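Local coordinates for protein Baccell_00875 (PDB 5NO8) that probably acts as a polysaccharide lyase that removes L-rhamnose caps linked to glucuronic acid in complex arabinogalactan proteins, at residues Asp518-Gly523 against Ala553-Glu558. Sequence-based numbering, arbitrary orientation.
Sequences DFIKTG and AQLYLE
Leu555 of helix 542-559 pushes into the backbone of helix 509-529 between Phe519, Ile520 and Gly523, a buried apolar helix-helix contact in the helical C-terminal part of the chain. With chi1 at -171°, Leu555 extends CG away from its backbone N and toward helix 509-529, and its fork puts one methyl on the main chain and the other beside Phe519 CB. Leu555 CD2 lies 3.5 Å from Phe519 O and 3.7 Å from Gly523 CA. Phe519 O already accepts the helical hydrogen bond from Gly523 N (2.8 Å). Gly523 has no side chain to hold the methyl off, which lets Leu555 come directly against the helix surface. Leu555 CD1 meets Phe519 CB at 4.0 Å and, more loosely, Ile520 CG1 at 4.5 Å. The Phe519 ring turns away to pack on Leu478 and Phe482 of helix 469-485. Tyr564 of helix 562-576 touches both Ile520 and Leu555. The local axes pass 10.6 Å apart with their N-to-C directions 131° apart, a steep crossing rather than an aligned antiparallel pair. This is packing between successive helices of the C-terminal helical domain, consistent with an (alpha/alpha) toroid, as in many polysaccharide lyases.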
loop_
_atom_site.group_PDB
_atom_site.type_symbol
_atom_site.label_atom_id
_atom_site.label_comp_id
_atom_site.label_asym_id
_atom_site.label_seq_id
_atom_site.Cartn_x
_atom_site.Cartn_y
_atom_site.Cartn_z
ATOM N N ASP A 518 10.943 20.924 -22.859
ATOM C CA ASP A 518 9.617 20.601 -22.304
ATOM C C ASP A 518 9.726 19.983 -20.901
ATOM O O ASP A 518 8.990 20.374 -19.985
ATOM C CB ASP A 518 8.827 19.655 -23.212
ATOM C CG ASP A 518 8.270 20.335 -24.461
ATOM O OD1 ASP A 518 8.215 21.580 -24.522
ATOM O OD2 ASP A 518 7.856 19.604 -25.383
ATOM N N PHE A 519 10.647 19.043 -20.734
ATOM C CA PHE A 519 10.866 18.449 -19.413
ATOM C C PHE A 519 11.376 19.483 -18.408
ATOM O O PHE A 519 10.959 19.470 -17.246
ATOM C CB PHE A 519 11.832 17.256 -19.461
ATOM C CG PHE A 519 11.303 16.045 -20.184
ATOM C CD1 PHE A 519 9.958 15.703 -20.175
ATOM C CD2 PHE A 519 12.187 15.210 -20.862
ATOM C CE1 PHE A 519 9.497 14.572 -20.842
ATOM C CE2 PHE A 519 11.736 14.076 -21.510
ATOM C CZ PHE A 519 10.394 13.756 -21.500
ATOM N N ILE A 520 12.272 20.370 -18.829
ATOM C CA ILE A 520 12.738 21.457 -17.940
ATOM C C ILE A 520 11.567 22.332 -17.436
ATOM O O ILE A 520 11.510 22.681 -16.253
ATOM C CB ILE A 520 13.871 22.289 -18.614
ATOM C CG1 ILE A 520 15.165 21.469 -18.646
ATOM C CG2 ILE A 520 14.125 23.616 -17.894
ATOM C CD1 ILE A 520 16.217 21.974 -19.622
ATOM N N LYS A 521 10.634 22.659 -18.320
ATOM C CA LYS A 521 9.419 23.409 -17.951
ATOM C C LYS A 521 8.623 22.682 -16.880
ATOM O O LYS A 521 8.236 23.280 -15.877
ATOM C CB LYS A 521 8.521 23.626 -19.170
ATOM N N THR A 522 8.403 21.383 -17.089
ATOM C CA THR A 522 7.697 20.567 -16.111
ATOM C C THR A 522 8.446 20.541 -14.778
ATOM O O THR A 522 7.837 20.688 -13.720
ATOM C CB THR A 522 7.432 19.134 -16.641
ATOM O OG1 THR A 522 6.463 19.181 -17.696
ATOM C CG2 THR A 522 6.896 18.222 -15.525
ATOM N N GLY A 523 9.753 20.311 -14.829
ATOM C CA GLY A 523 10.597 20.357 -13.655
ATOM C C GLY A 523 10.470 21.649 -12.855
ATOM O O GLY A 523 10.382 21.626 -11.624
ATOM N N ALA A 553 14.105 13.220 -10.370
ATOM C CA ALA A 553 15.363 12.499 -10.257
ATOM C C ALA A 553 15.939 12.169 -11.642
ATOM O O ALA A 553 17.150 12.294 -11.869
ATOM C CB ALA A 553 15.192 11.239 -9.433
ATOM N N GLN A 554 15.072 11.738 -12.542
ATOM C CA GLN A 554 15.460 11.517 -13.939
ATOM C C GLN A 554 15.916 12.823 -14.598
ATOM O O GLN A 554 16.906 12.837 -15.340
ATOM C CB GLN A 554 14.330 10.933 -14.752
ATOM C CG GLN A 554 13.966 9.498 -14.420
ATOM C CD GLN A 554 12.782 9.049 -15.220
ATOM O OE1 GLN A 554 11.644 9.054 -14.730
ATOM N NE2 GLN A 554 13.010 8.711 -16.464
ATOM N N LEU A 555 15.200 13.914 -14.340
ATOM C CA LEU A 555 15.595 15.211 -14.909
ATOM C C LEU A 555 16.965 15.629 -14.379
ATOM O O LEU A 555 17.796 16.111 -15.148
ATOM C CB LEU A 555 14.536 16.281 -14.641
ATOM C CG LEU A 555 14.725 17.623 -15.375
ATOM C CD1 LEU A 555 14.825 17.382 -16.876
ATOM C CD2 LEU A 555 13.556 18.570 -15.095
ATOM N N TYR A 556 17.245 15.376 -13.105
ATOM C CA TYR A 556 18.581 15.594 -12.582
ATOM C C TYR A 556 19.635 14.745 -13.308
ATOM O O TYR A 556 20.717 15.246 -13.641
ATOM C CB TYR A 556 18.670 15.322 -11.078
ATOM C CG TYR A 556 20.081 15.424 -10.574
ATOM C CD1 TYR A 556 20.692 16.674 -10.423
ATOM C CD2 TYR A 556 20.841 14.284 -10.311
ATOM C CE1 TYR A 556 21.994 16.778 -9.982
ATOM C CE2 TYR A 556 22.157 14.390 -9.892
ATOM C CZ TYR A 556 22.716 15.643 -9.733
ATOM O OH TYR A 556 23.998 15.750 -9.291
ATOM N N LEU A 557 19.342 13.457 -13.505
ATOM C CA LEU A 557 20.317 12.568 -14.118
ATOM C C LEU A 557 20.606 12.960 -15.571
ATOM O O LEU A 557 21.701 12.710 -16.056
ATOM C CB LEU A 557 19.871 11.104 -14.025
ATOM C CG LEU A 557 19.879 10.521 -12.594
ATOM C CD1 LEU A 557 19.098 9.204 -12.506
ATOM C CD2 LEU A 557 21.291 10.322 -12.077
ATOM N N GLU A 558 19.639 13.585 -16.238
ATOM C CA GLU A 558 19.823 14.077 -17.604
ATOM C C GLU A 558 20.459 15.473 -17.710
ATOM O O GLU A 558 21.124 15.759 -18.703
ATOM C CB GLU A 558 18.477 14.076 -18.347
ATOM C CG GLU A 558 17.871 12.686 -18.534
ATOM C CD GLU A 558 18.729 11.775 -19.397
ATOM O OE1 GLU A 558 19.122 12.195 -20.509
ATOM O OE2 GLU A 558 19.020 10.645 -18.953
#